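Local coordinates for protein BlEst2 (Bacillus licheniformis, PDB 6WPX) that probably hydrolyses ester bonds as a lipase or esterase, captured here in a propeptide form whose C-terminal domain has autoinhibitory effects, at residues K89-N94 with T181-S186; G121-Q126 with K185-Q190; A128-N133 with T200-L205. One frame throughout, in Å; residues are numbered along the deposited sequence.

Overall arrangement
Three contacts gather on one flank of the alpha/beta hydrolase part of the chain. Of the elements involved, helix 91-109 comes first, and contact 1 closes the long path from its first turn to helix 181-191. Helix 121-131 follows strand 113-118. Its early turns reach the next part of helix 181-191 in contact 2. Its last turn packs on strand 201-205 in contact 3. Contacts 1 and 2 end on the same helix and share Lys185 and Ser186. Contact 3 crosses both along the chain. The centres of contacts 1 and 2 lie about 6 Å apart. The three helices pack together, and contact 3 ties helix 121-131 to the central sheet.

Contact 1: K89-N94 with T181-S186; sequences KDMQDN and TGFMKS
Two methionines and a phenylalanine carry this contact, and a sulfur atom takes part in the contact of Met91 with each partner. Met91 forms a Met-aromatic contact with Phe183 and also lays its methyl against the sulfur of Met184. The motif joins the first turn of helix 91-109 to the start of helix 181-191 in the alpha/beta hydrolase fold. Met91 SD comes at the edge of the Phe183 ring, near its plane, 3.8 Å from CE1 of Phe183. It lies 83° off the ring normal, so the sulfur meets the rim and not the face. Met91 CE lies 3.8 Å from the same Phe183 CE1 and 3.4 Å from Met184 SD. The side chains of Met91 and Phe183 run past each other in opposite directions, and so do the two methionines.

Torsions explain the reach. Met91 CG sits between its backbone N and carbonyl carbon (chi1 73°), and the chain then bends at chi2 and chi3, which turns the thioether across the gap. The Met184 chain is bent in the same way and offers its sulfur to the methyl.

Met91 is buried. Ile123 and Asp124 of helix 121-131 also touch it, as does Ser178 of helix 174-178. Its backbone O accepts from Ser127 OG. Just before it, Asp90 is the N-cap of helix 91-109. The carboxylate oxygen Asp90 OD1 accepts from Gln92 N in a weak bond, and more directly from Asp93 N. This second bond is nearly straight, at 167°. The cap closes the first turn, to which Met91 belongs. The backbone O of Asp90 serves the same turn, accepting from Asn94 N at 3.0 Å.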
ATOM      1  N   LYS A  89       4.221 -14.631  -3.035  1.00 21.44           N
ATOM      2  CA  LYS A  89       3.265 -15.120  -4.059  1.00 20.77           C
ATOM      3  C   LYS A  89       1.935 -14.380  -3.960  1.00 22.88           C
ATOM      4  O   LYS A  89       1.670 -13.787  -2.932  1.00 20.38           O
ATOM      5  CB  LYS A  89       3.097 -16.637  -4.034  1.00 23.53           C
ATOM      6  CG  LYS A  89       4.396 -17.423  -4.100  1.00 41.43           C
ATOM      7  CD  LYS A  89       5.068 -17.355  -5.439  1.00 51.96           C
ATOM      8  CE  LYS A  89       6.216 -18.327  -5.570  1.00 66.51           C
ATOM      9  NZ  LYS A  89       5.737 -19.717  -5.778  1.00 76.12           N
ATOM     10  N   ASP A  90       1.095 -14.518  -4.975  1.00 20.83           N
ATOM     11  CA  ASP A  90      -0.219 -13.833  -5.027  1.00 20.58           C
ATOM     12  C   ASP A  90      -1.284 -14.495  -4.125  1.00 24.28           C
ATOM     13  O   ASP A  90      -1.016 -15.499  -3.538  1.00 21.56           O
ATOM     14  CB  ASP A  90      -0.653 -13.535  -6.464  1.00 23.75           C
ATOM     15  CG  ASP A  90      -1.178 -14.729  -7.252  1.00 30.24           C
ATOM     16  OD1 ASP A  90      -1.395 -15.757  -6.650  1.00 31.65           O
ATOM     17  OD2 ASP A  90      -1.410 -14.584  -8.443  1.00 30.91           O
ATOM     18  N   MET A  91      -2.471 -13.891  -4.086  1.00 22.01           N
ATOM     19  CA  MET A  91      -3.603 -14.350  -3.246  1.00 21.30           C
ATOM     20  C   MET A  91      -4.155 -15.674  -3.788  1.00 28.98           C
ATOM     21  O   MET A  91      -4.791 -16.384  -3.028  1.00 28.75           O
ATOM     22  CB  MET A  91      -4.704 -13.294  -3.119  1.00 21.93           C
ATOM     23  CG  MET A  91      -5.550 -13.075  -4.335  1.00 25.32           C
ATOM     24  SD  MET A  91      -4.807 -12.090  -5.635  1.00 28.13           S
ATOM     25  CE  MET A  91      -5.049 -10.439  -4.999  1.00 24.31           C
ATOM     26  N   GLN A  92      -3.898 -15.969  -5.070  1.00 28.21           N
ATOM     27  CA  GLN A  92      -4.365 -17.225  -5.650  1.00 28.51           C
ATOM     28  C   GLN A  92      -3.540 -18.400  -5.092  1.00 30.66           C
ATOM     29  O   GLN A  92      -4.114 -19.352  -4.581  1.00 30.71           O
ATOM     30  CB  GLN A  92      -4.334 -17.177  -7.191  1.00 30.87           C
ATOM     31  CG  GLN A  92      -4.891 -18.456  -7.844  1.00 50.01           C
ATOM     32  CD  GLN A  92      -5.134 -18.341  -9.335  1.00 69.23           C
ATOM     33  OE1 GLN A  92      -4.365 -17.737 -10.089  1.00 64.31           O
ATOM     34  NE2 GLN A  92      -6.199 -18.963  -9.800  1.00 65.10           N
ATOM     35  N   ASP A  93      -2.203 -18.311  -5.167  1.00 27.63           N
ATOM     36  CA  ASP A  93      -1.309 -19.358  -4.650  1.00 27.41           C
ATOM     37  C   ASP A  93      -1.423 -19.427  -3.148  1.00 27.72           C
ATOM     38  O   ASP A  93      -1.482 -20.526  -2.591  1.00 27.19           O
ATOM     39  CB  ASP A  93       0.139 -19.096  -5.045  1.00 29.21           C
ATOM     40  CG  ASP A  93       0.387 -19.183  -6.540  1.00 37.47           C
ATOM     41  OD1 ASP A  93      -0.348 -19.933  -7.227  1.00 40.39           O
ATOM     42  OD2 ASP A  93       1.332 -18.557  -7.009  1.00 35.11           O
ATOM     43  N   ASN A  94      -1.484 -18.268  -2.492  1.00 21.92           N
ATOM     44  CA  ASN A  94      -1.640 -18.235  -1.038  1.00 20.78           C
ATOM     45  C   ASN A  94      -3.006 -18.719  -0.587  1.00 26.83           C
ATOM     46  O   ASN A  94      -3.089 -19.455   0.384  1.00 27.57           O
ATOM     47  CB  ASN A  94      -1.284 -16.878  -0.465  1.00 15.96           C
ATOM     48  CG  ASN A  94       0.191 -16.782  -0.191  1.00 30.68           C
ATOM     49  OD1 ASN A  94       0.945 -17.722  -0.455  1.00 29.47           O
ATOM     50  ND2 ASN A  94       0.634 -15.680   0.379  1.00 22.98           N
ATOM     51  N   THR A 181      -3.683  -1.345  -6.958  1.00 15.15           N
ATOM     52  CA  THR A 181      -5.108  -1.013  -6.800  1.00 16.08           C
ATOM     53  C   THR A 181      -5.943  -1.437  -8.006  1.00 23.37           C
ATOM     54  O   THR A 181      -7.109  -1.782  -7.844  1.00 22.91           O
ATOM     55  CB  THR A 181      -5.320   0.462  -6.441  1.00 15.52           C
ATOM     56  OG1 THR A 181      -4.781   1.273  -7.477  1.00 19.29           O
ATOM     57  CG2 THR A 181      -4.709   0.832  -5.114  1.00 14.59           C
ATOM     58  N   GLY A 182      -5.350  -1.411  -9.197  1.00 22.35           N
ATOM     59  CA  GLY A 182      -6.056  -1.841 -10.403  1.00 23.85           C
ATOM     60  C   GLY A 182      -6.357  -3.326 -10.333  1.00 25.36           C
ATOM     61  O   GLY A 182      -7.467  -3.753 -10.643  1.00 25.18           O
ATOM     62  N   PHE A 183      -5.350  -4.122  -9.919  1.00 21.08           N
ATOM     63  CA  PHE A 183      -5.452  -5.584  -9.768  1.00 21.16           C
ATOM     64  C   PHE A 183      -6.450  -5.900  -8.651  1.00 23.10           C
ATOM     65  O   PHE A 183      -7.295  -6.773  -8.817  1.00 22.29           O
ATOM     66  CB  PHE A 183      -4.074  -6.162  -9.386  1.00 23.00           C
ATOM     67  CG  PHE A 183      -3.954  -7.659  -9.536  1.00 26.11           C
ATOM     68  CD1 PHE A 183      -4.382  -8.512  -8.525  1.00 28.50           C
ATOM     69  CD2 PHE A 183      -3.426  -8.222 -10.699  1.00 29.89           C
ATOM     70  CE1 PHE A 183      -4.265  -9.902  -8.664  1.00 29.98           C
ATOM     71  CE2 PHE A 183      -3.298  -9.610 -10.829  1.00 32.85           C
ATOM     72  CZ  PHE A 183      -3.706 -10.439  -9.799  1.00 29.95           C
ATOM     73  N   MET A 184      -6.361  -5.182  -7.521  1.00 15.99           N
ATOM     74  CA  MET A 184      -7.294  -5.407  -6.427  1.00 16.38           C
ATOM     75  C   MET A 184      -8.705  -4.984  -6.780  1.00 22.12           C
ATOM     76  O   MET A 184      -9.629  -5.621  -6.304  1.00 22.40           O
ATOM     77  CB  MET A 184      -6.803  -4.778  -5.116  1.00 16.73           C
ATOM     78  CG  MET A 184      -5.630  -5.547  -4.486  1.00 17.81           C
ATOM     79  SD  MET A 184      -5.946  -7.304  -4.205  1.00 21.00           S
ATOM     80  CE  MET A 184      -7.371  -7.239  -3.122  1.00 16.64           C
ATOM     81  N   LYS A 185      -8.892  -3.971  -7.669  1.00 20.50           N
ATOM     82  CA  LYS A 185     -10.247  -3.568  -8.092  1.00 21.41           C
ATOM     83  C   LYS A 185     -10.924  -4.733  -8.824  1.00 25.68           C
ATOM     84  O   LYS A 185     -12.090  -5.030  -8.574  1.00 26.67           O
ATOM     85  CB  LYS A 185     -10.211  -2.299  -8.966  1.00 24.03           C
ATOM     86  CG  LYS A 185     -11.589  -1.804  -9.444  1.00 32.00           C
ATOM     87  CD  LYS A 185     -12.307  -0.969  -8.405  1.00 40.80           C
ATOM     88  CE  LYS A 185     -13.686  -0.524  -8.834  1.00 48.19           C
ATOM     89  NZ  LYS A 185     -13.642   0.689  -9.686  1.00 48.51           N
ATOM     90  N   SER A 186     -10.160  -5.410  -9.691  1.00 24.17           N
ATOM     91  CA  SER A 186     -10.601  -6.584 -10.436  1.00 25.82           C
ATOM     92  C   SER A 186     -10.851  -7.748  -9.443  1.00 28.83           C
ATOM     93  O   SER A 186     -11.892  -8.388  -9.527  1.00 29.27           O
ATOM     94  CB  SER A 186      -9.546  -6.960 -11.462  1.00 28.39           C
ATOM     95  OG  SER A 186      -9.837  -8.183 -12.114  1.00 31.49           O
TER

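Contact 2: G121-Q126 with K185-Q190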
ATOM      1  N   GLY A 121      -2.339 -10.974   4.131  1.00 15.88           N
ATOM      2  CA  GLY A 121      -2.934 -12.189   4.678  1.00 15.91           C
ATOM      3  C   GLY A 121      -4.458 -12.149   4.678  1.00 18.93           C
ATOM      4  O   GLY A 121      -5.075 -13.193   4.556  1.00 20.11           O
ATOM      5  N   GLY A 122      -5.063 -10.958   4.803  1.00 14.15           N
ATOM      6  CA  GLY A 122      -6.524 -10.796   4.782  1.00 13.35           C
ATOM      7  C   GLY A 122      -7.110 -11.086   3.410  1.00 18.98           C
ATOM      8  O   GLY A 122      -8.245 -11.559   3.305  1.00 19.15           O
ATOM      9  N   ILE A 123      -6.335 -10.797   2.349  1.00 14.25           N
ATOM     10  CA  ILE A 123      -6.696 -11.036   0.940  1.00 14.69           C
ATOM     11  C   ILE A 123      -6.525 -12.529   0.645  1.00 18.59           C
ATOM     12  O   ILE A 123      -7.426 -13.128   0.061  1.00 16.37           O
ATOM     13  CB  ILE A 123      -5.897 -10.164  -0.067  1.00 16.99           C
ATOM     14  CG1 ILE A 123      -5.991  -8.646   0.264  1.00 16.52           C
ATOM     15  CG2 ILE A 123      -6.361 -10.439  -1.515  1.00 19.27           C
ATOM     16  CD1 ILE A 123      -4.865  -7.841  -0.513  1.00 12.51           C
ATOM     17  N   ASP A 124      -5.378 -13.128   1.063  1.00 17.23           N
ATOM     18  CA  ASP A 124      -5.121 -14.573   0.900  1.00 19.12           C
ATOM     19  C   ASP A 124      -6.253 -15.344   1.596  1.00 24.05           C
ATOM     20  O   ASP A 124      -6.692 -16.388   1.117  1.00 24.62           O
ATOM     21  CB  ASP A 124      -3.785 -14.966   1.566  1.00 20.07           C
ATOM     22  CG  ASP A 124      -2.546 -14.271   1.044  1.00 22.74           C
ATOM     23  OD1 ASP A 124      -2.595 -13.730  -0.096  1.00 23.40           O
ATOM     24  OD2 ASP A 124      -1.503 -14.342   1.726  1.00 22.84           O
ATOM     25  N   SER A 125      -6.703 -14.818   2.744  1.00 19.17           N
ATOM     26  CA  SER A 125      -7.781 -15.415   3.531  1.00 18.22           C
ATOM     27  C   SER A 125      -9.068 -15.482   2.756  1.00 23.18           C
ATOM     28  O   SER A 125      -9.684 -16.548   2.708  1.00 22.40           O
ATOM     29  CB  SER A 125      -7.975 -14.669   4.847  1.00 17.84           C
ATOM     30  OG  SER A 125      -6.840 -14.931   5.651  1.00 20.48           O
ATOM     31  N   GLN A 126      -9.463 -14.365   2.125  1.00 21.27           N
ATOM     32  CA  GLN A 126     -10.695 -14.308   1.325  1.00 23.49           C
ATOM     33  C   GLN A 126     -10.605 -15.204   0.154  1.00 28.74           C
ATOM     34  O   GLN A 126     -11.586 -15.860  -0.165  1.00 32.02           O
ATOM     35  CB  GLN A 126     -10.988 -12.903   0.826  1.00 25.26           C
ATOM     36  CG  GLN A 126     -11.868 -12.112   1.730  1.00 26.39           C
ATOM     37  CD  GLN A 126     -12.637 -11.086   0.936  1.00 36.64           C
ATOM     38  OE1 GLN A 126     -12.070 -10.368   0.113  1.00 25.63           O
ATOM     39  NE2 GLN A 126     -13.929 -10.963   1.195  1.00 29.34           N
ATOM     40  N   LYS A 185      -8.892  -3.971  -7.669  1.00 20.50           N
ATOM     41  CA  LYS A 185     -10.247  -3.568  -8.092  1.00 21.41           C
ATOM     42  C   LYS A 185     -10.924  -4.733  -8.824  1.00 25.68           C
ATOM     43  O   LYS A 185     -12.090  -5.030  -8.574  1.00 26.67           O
ATOM     44  CB  LYS A 185     -10.211  -2.299  -8.966  1.00 24.03           C
ATOM     45  CG  LYS A 185     -11.589  -1.804  -9.444  1.00 32.00           C
ATOM     46  CD  LYS A 185     -12.307  -0.969  -8.405  1.00 40.80           C
ATOM     47  CE  LYS A 185     -13.686  -0.524  -8.834  1.00 48.19           C
ATOM     48  NZ  LYS A 185     -13.642   0.689  -9.686  1.00 48.51           N
ATOM     49  N   SER A 186     -10.160  -5.410  -9.691  1.00 24.17           N
ATOM     50  CA  SER A 186     -10.601  -6.584 -10.436  1.00 25.82           C
ATOM     51  C   SER A 186     -10.851  -7.748  -9.443  1.00 28.83           C
ATOM     52  O   SER A 186     -11.892  -8.388  -9.527  1.00 29.27           O
ATOM     53  CB  SER A 186      -9.546  -6.960 -11.462  1.00 28.39           C
ATOM     54  OG  SER A 186      -9.837  -8.183 -12.114  1.00 31.49           O
ATOM     55  N   PHE A 187      -9.927  -7.991  -8.473  1.00 24.14           N
ATOM     56  CA  PHE A 187     -10.114  -9.037  -7.454  1.00 24.95           C
ATOM     57  C   PHE A 187     -11.413  -8.768  -6.689  1.00 28.14           C
ATOM     58  O   PHE A 187     -12.198  -9.687  -6.515  1.00 28.21           O
ATOM     59  CB  PHE A 187      -8.917  -9.133  -6.481  1.00 25.20           C
ATOM     60  CG  PHE A 187      -9.094 -10.206  -5.422  1.00 26.21           C
ATOM     61  CD1 PHE A 187      -8.826 -11.545  -5.707  1.00 29.20           C
ATOM     62  CD2 PHE A 187      -9.574  -9.885  -4.153  1.00 25.76           C
ATOM     63  CE1 PHE A 187      -9.035 -12.541  -4.737  1.00 29.00           C
ATOM     64  CE2 PHE A 187      -9.789 -10.877  -3.194  1.00 27.84           C
ATOM     65  CZ  PHE A 187      -9.499 -12.193  -3.479  1.00 26.70           C
ATOM     66  N   ARG A 188     -11.667  -7.501  -6.291  1.00 24.15           N
ATOM     67  CA  ARG A 188     -12.904  -7.089  -5.609  1.00 23.89           C
ATOM     68  C   ARG A 188     -14.122  -7.450  -6.466  1.00 30.21           C
ATOM     69  O   ARG A 188     -15.074  -8.056  -5.967  1.00 29.91           O
ATOM     70  CB  ARG A 188     -12.902  -5.568  -5.315  1.00 19.91           C
ATOM     71  CG  ARG A 188     -11.915  -5.132  -4.229  1.00 18.69           C
ATOM     72  CD  ARG A 188     -12.522  -5.064  -2.819  1.00 21.32           C
ATOM     73  NE  ARG A 188     -13.059  -6.363  -2.424  1.00 21.24           N
ATOM     74  CZ  ARG A 188     -12.330  -7.375  -1.977  1.00 23.95           C
ATOM     75  NH1 ARG A 188     -12.892  -8.545  -1.739  1.00 17.72           N
ATOM     76  NH2 ARG A 188     -11.032  -7.217  -1.739  1.00 20.62           N
ATOM     77  N   ASP A 189     -14.064  -7.128  -7.769  1.00 29.48           N
ATOM     78  CA  ASP A 189     -15.145  -7.414  -8.708  1.00 31.22           C
ATOM     79  C   ASP A 189     -15.502  -8.919  -8.798  1.00 36.25           C
ATOM     80  O   ASP A 189     -16.682  -9.252  -8.865  1.00 35.30           O
ATOM     81  CB  ASP A 189     -14.820  -6.837 -10.087  1.00 34.13           C
ATOM     82  CG  ASP A 189     -15.940  -7.051 -11.095  1.00 41.83           C
ATOM     83  OD1 ASP A 189     -16.924  -6.283 -11.059  1.00 43.09           O
ATOM     84  OD2 ASP A 189     -15.859  -8.026 -11.874  1.00 45.72           O
ATOM     85  N   GLN A 190     -14.485  -9.803  -8.795  1.00 34.14           N
ATOM     86  CA  GLN A 190     -14.605 -11.269  -8.879  1.00 34.99           C
ATOM     87  C   GLN A 190     -14.946 -11.935  -7.551  1.00 37.08           C
ATOM     88  O   GLN A 190     -15.258 -13.125  -7.523  1.00 38.70           O
ATOM     89  CB  GLN A 190     -13.260 -11.863  -9.330  1.00 36.62           C
ATOM     90  CG  GLN A 190     -12.782 -11.480 -10.737  1.00 50.41           C
ATOM     91  CD  GLN A 190     -11.572 -12.307 -11.087  1.00 76.32           C
ATOM     92  OE1 GLN A 190     -10.545 -12.285 -10.388  1.00 72.79           O
ATOM     93  NE2 GLN A 190     -11.691 -13.115 -12.133  1.00 71.25           N
TER
HETATM   94  O   HOH W   1      -9.675  -9.081  -0.105  1.00 17.44           O
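Gln126 OE1 accepts from Arg188 NH1 at 2.7 Å, in the carbonyl plane of the amide, on a lone pair. The bond is bent at the hydrogen, and the oxygen lies tilted from the guanidinium plane. The two side chains cross at about a right angle, with amide and guanidinium planes 35° apart. They bridge helices 121-131 and 181-191, whose short axes come within 12.4 Å at 32°. Helix 121-131 directly follows strand 113-118 of the alpha/beta hydrolase sheet. The Arg188 chain bends at chi2 and chi3, which brings its guanidinium back toward helix 121-131. Gln126 runs out extended beyond CG. A water completes a small ring: it donates to Gln126 OE1 at 2.7 Å and accepts from Arg188 NH2 at 2.8 Å.

Phe187 CG is anti to the backbone N (chi1 180°), which sets the ring beside Ile123 and Gln126. Ile123 CG2 sits over one face of the Phe187 ring in a CH-pi contact, 4.2 Å from its centroid. Gln126 OE1 stands at the ring edge.

Gln126 NE2 bonds Tyr243 OH, and Arg188 NH1 forms a salt bridge with Asp192. Replacing Gln126 by an alanine would probably leave Arg188 NH1 without its amide acceptor and take one of the water's two partners. Arg188 is buried, so its charge is likely to rely on Asp192, the amide oxygen, the water and the backbone O of His148.

Contact 3: A128-N133 with T200-L205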
ATOM      1  N   ALA A 128      -8.785 -17.952  -0.066  1.00 22.91           N
ATOM      2  CA  ALA A 128      -8.914 -19.314   0.458  1.00 24.40           C
ATOM      3  C   ALA A 128     -10.381 -19.655   0.641  1.00 30.13           C
ATOM      4  O   ALA A 128     -10.833 -20.669   0.121  1.00 31.67           O
ATOM      5  CB  ALA A 128      -8.191 -19.451   1.800  1.00 24.35           C
ATOM      6  N   LEU A 129     -11.139 -18.788   1.302  1.00 25.78           N
ATOM      7  CA  LEU A 129     -12.549 -19.069   1.588  1.00 26.90           C
ATOM      8  C   LEU A 129     -13.474 -19.030   0.390  1.00 30.52           C
ATOM      9  O   LEU A 129     -14.296 -19.926   0.232  1.00 29.16           O
ATOM     10  CB  LEU A 129     -13.050 -18.115   2.670  1.00 26.58           C
ATOM     11  CG  LEU A 129     -12.887 -18.619   4.103  1.00 33.19           C
ATOM     12  CD1 LEU A 129     -11.456 -18.698   4.511  1.00 33.17           C
ATOM     13  CD2 LEU A 129     -13.570 -17.712   5.044  1.00 37.03           C
ATOM     14  N   ILE A 130     -13.370 -17.973  -0.426  1.00 26.99           N
ATOM     15  CA  ILE A 130     -14.278 -17.769  -1.542  1.00 28.50           C
ATOM     16  C   ILE A 130     -13.867 -18.539  -2.808  1.00 31.86           C
ATOM     17  O   ILE A 130     -14.679 -19.268  -3.357  1.00 31.77           O
ATOM     18  CB  ILE A 130     -14.450 -16.240  -1.774  1.00 30.54           C
ATOM     19  CG1 ILE A 130     -15.230 -15.616  -0.571  1.00 29.69           C
ATOM     20  CG2 ILE A 130     -15.116 -15.944  -3.144  1.00 31.46           C
ATOM     21  CD1 ILE A 130     -15.146 -14.124  -0.379  1.00 28.02           C
ATOM     22  N   HIS A 131     -12.637 -18.375  -3.269  1.00 29.78           N
ATOM     23  CA  HIS A 131     -12.173 -18.989  -4.510  1.00 30.56           C
ATOM     24  C   HIS A 131     -11.582 -20.400  -4.322  1.00 36.14           C
ATOM     25  O   HIS A 131     -11.413 -21.120  -5.304  1.00 36.92           O
ATOM     26  CB  HIS A 131     -11.202 -18.042  -5.231  1.00 30.54           C
ATOM     27  CG  HIS A 131     -11.797 -16.688  -5.484  1.00 32.62           C
ATOM     28  ND1 HIS A 131     -12.880 -16.520  -6.330  1.00 34.97           N
ATOM     29  CD2 HIS A 131     -11.457 -15.485  -4.972  1.00 32.43           C
ATOM     30  CE1 HIS A 131     -13.140 -15.225  -6.339  1.00 33.36           C
ATOM     31  NE2 HIS A 131     -12.312 -14.560  -5.536  1.00 32.18           N
ATOM     32  N   HIS A 132     -11.308 -20.817  -3.072  1.00 32.88           N
ATOM     33  CA  HIS A 132     -10.756 -22.161  -2.834  1.00 32.16           C
ATOM     34  C   HIS A 132     -11.579 -22.936  -1.838  1.00 36.03           C
ATOM     35  O   HIS A 132     -11.091 -23.883  -1.224  1.00 35.74           O
ATOM     36  CB  HIS A 132      -9.264 -22.098  -2.460  1.00 31.22           C
ATOM     37  CG  HIS A 132      -8.443 -21.522  -3.558  1.00 34.51           C
ATOM     38  ND1 HIS A 132      -8.204 -20.162  -3.633  1.00 35.29           N
ATOM     39  CD2 HIS A 132      -7.915 -22.121  -4.645  1.00 36.29           C
ATOM     40  CE1 HIS A 132      -7.516 -19.986  -4.750  1.00 33.75           C
ATOM     41  NE2 HIS A 132      -7.303 -21.138  -5.375  1.00 35.24           N
ATOM     42  N   ASN A 133     -12.837 -22.503  -1.657  1.00 35.73           N
ATOM     43  CA  ASN A 133     -13.880 -23.146  -0.835  1.00 37.42           C
ATOM     44  C   ASN A 133     -13.478 -23.499   0.613  1.00 39.93           C
ATOM     45  O   ASN A 133     -14.010 -24.463   1.176  1.00 39.86           O
ATOM     46  CB  ASN A 133     -14.401 -24.398  -1.570  1.00 43.35           C
ATOM     47  CG  ASN A 133     -14.787 -24.115  -2.994  1.00 63.36           C
ATOM     48  OD1 ASN A 133     -15.663 -23.295  -3.266  1.00 60.03           O
ATOM     49  ND2 ASN A 133     -14.087 -24.726  -3.930  1.00 59.15           N
ATOM     50  N   THR A 200     -19.556 -16.377   4.955  1.00 29.46           N
ATOM     51  CA  THR A 200     -18.633 -16.049   6.066  1.00 27.52           C
ATOM     52  C   THR A 200     -18.766 -14.583   6.480  1.00 28.73           C
ATOM     53  O   THR A 200     -18.938 -13.734   5.637  1.00 26.66           O
ATOM     54  CB  THR A 200     -17.166 -16.376   5.764  1.00 31.45           C
ATOM     55  OG1 THR A 200     -16.997 -17.508   4.922  1.00 31.00           O
ATOM     56  CG2 THR A 200     -16.336 -16.500   7.015  1.00 24.51           C
ATOM     57  N   LYS A 201     -18.702 -14.354   7.781  1.00 25.88           N
ATOM     58  CA  LYS A 201     -18.761 -12.989   8.314  1.00 24.81           C
ATOM     59  C   LYS A 201     -17.340 -12.425   8.329  1.00 24.72           C
ATOM     60  O   LYS A 201     -16.439 -13.085   8.732  1.00 24.74           O
ATOM     61  CB  LYS A 201     -19.338 -12.976   9.727  1.00 28.73           C
ATOM     62  CG  LYS A 201     -19.530 -11.576  10.272  1.00 43.16           C
ATOM     63  CD  LYS A 201     -20.602 -10.793   9.539  1.00 54.40           C
ATOM     64  CE  LYS A 201     -20.608  -9.303   9.841  1.00 55.67           C
ATOM     65  NZ  LYS A 201     -19.419  -8.865  10.590  1.00 32.96           N
ATOM     66  N   TYR A 202     -17.232 -11.186   7.927  1.00 21.69           N
ATOM     67  CA  TYR A 202     -15.989 -10.402   7.863  1.00 19.33           C
ATOM     68  C   TYR A 202     -16.008  -9.215   8.786  1.00 19.87           C
ATOM     69  O   TYR A 202     -17.035  -8.545   8.932  1.00 19.30           O
ATOM     70  CB  TYR A 202     -15.714  -9.903   6.432  1.00 21.21           C
ATOM     71  CG  TYR A 202     -15.377 -11.024   5.486  1.00 25.06           C
ATOM     72  CD1 TYR A 202     -14.067 -11.460   5.333  1.00 27.95           C
ATOM     73  CD2 TYR A 202     -16.374 -11.682   4.771  1.00 26.70           C
ATOM     74  CE1 TYR A 202     -13.760 -12.545   4.518  1.00 32.44           C
ATOM     75  CE2 TYR A 202     -16.078 -12.752   3.934  1.00 28.29           C
ATOM     76  CZ  TYR A 202     -14.769 -13.175   3.803  1.00 37.92           C
ATOM     77  OH  TYR A 202     -14.476 -14.221   2.973  1.00 43.35           O
ATOM     78  N   PHE A 203     -14.841  -8.953   9.387  1.00 15.43           N
ATOM     79  CA  PHE A 203     -14.566  -7.812  10.258  1.00 14.22           C
ATOM     80  C   PHE A 203     -13.273  -7.204   9.795  1.00 17.47           C
ATOM     81  O   PHE A 203     -12.317  -7.928   9.500  1.00 17.32           O
ATOM     82  CB  PHE A 203     -14.393  -8.241  11.716  1.00 14.90           C
ATOM     83  CG  PHE A 203     -15.636  -8.760  12.379  1.00 16.52           C
ATOM     84  CD1 PHE A 203     -16.030 -10.079  12.214  1.00 18.65           C
ATOM     85  CD2 PHE A 203     -16.410  -7.930  13.188  1.00 18.26           C
ATOM     86  CE1 PHE A 203     -17.181 -10.562  12.847  1.00 20.56           C
ATOM     87  CE2 PHE A 203     -17.549  -8.417  13.825  1.00 21.23           C
ATOM     88  CZ  PHE A 203     -17.930  -9.728  13.648  1.00 19.82           C
ATOM     89  N   THR A 204     -13.211  -5.887   9.770  1.00 14.88           N
ATOM     90  CA  THR A 204     -11.958  -5.230   9.388  1.00 13.97           C
ATOM     91  C   THR A 204     -11.543  -4.270  10.454  1.00 15.73           C
ATOM     92  O   THR A 204     -12.380  -3.590  11.049  1.00 17.71           O
ATOM     93  CB  THR A 204     -12.029  -4.519   8.020  1.00 16.81           C
ATOM     94  OG1 THR A 204     -12.838  -3.359   8.139  1.00 17.65           O
ATOM     95  CG2 THR A 204     -12.524  -5.428   6.872  1.00 14.64           C
ATOM     96  N   LEU A 205     -10.254  -4.240  10.712  1.00 11.43           N
ATOM     97  CA  LEU A 205      -9.616  -3.279  11.603  1.00 11.25           C
ATOM     98  C   LEU A 205      -8.657  -2.499  10.720  1.00 13.18           C
ATOM     99  O   LEU A 205      -8.083  -3.053   9.772  1.00 11.37           O
ATOM    100  CB  LEU A 205      -8.834  -3.943  12.747  1.00 11.18           C
ATOM    101  CG  LEU A 205      -9.606  -4.130  14.066  1.00 16.83           C
ATOM    102  CD1 LEU A 205     -10.705  -5.173  13.895  1.00 17.46           C
ATOM    103  CD2 LEU A 205      -8.650  -4.578  15.193  1.00 16.03           C
TER
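The backbones stay well apart, with CA of Leu129 and CA of Thr200 8.1 Å from each other as the last turn of helix 121-131 passes the residue leading into strand 201-205. Leu129 CD2 fills part of this gap. It lies 3.4 Å from Thr200 OG1 and 3.6 Å from Thr200 CG2, so one leucine methyl touches both branches of the threonine. The two side chains cross at about a right angle. Thr200 OG1 is off a staggered position (chi1 -33°) and lies against the leucine methyl.

Ile130 reaches the phenol end of Tyr202. Its CD1 lies 3.4 Å from Tyr202 OH and comes at the ring at a slant. Tyr202 CG is anti to its carbonyl carbon, beside the backbone N (chi1 -68°), which carries the hydroxyl to Ile130 CD1. Leu129 CB is a more distant neighbour of the hydroxyl.

This is helix-on-sheet packing of an alpha/beta hydrolase. Strand 201-205 runs parallel between strands 138-144 and 245-246 of the central sheet, and helix 121-131 covers part of it. Val141 of the adjoining strand touches both Leu129 and Tyr202.

Apolar groups surround two hydroxyls. Thr200 OG1 and Tyr202 OH are buried by the contact, and neither has a hydrogen-bond partner in the model. Outside bonds meet the helix residues and those just after: Asn196 ND2 bonds both Ile130 O and Asn133 OD1, and His131 NE2 bonds Thr191 OG1. Ile130 CG2 rests 3.8 Å above the centre of the His131 ring.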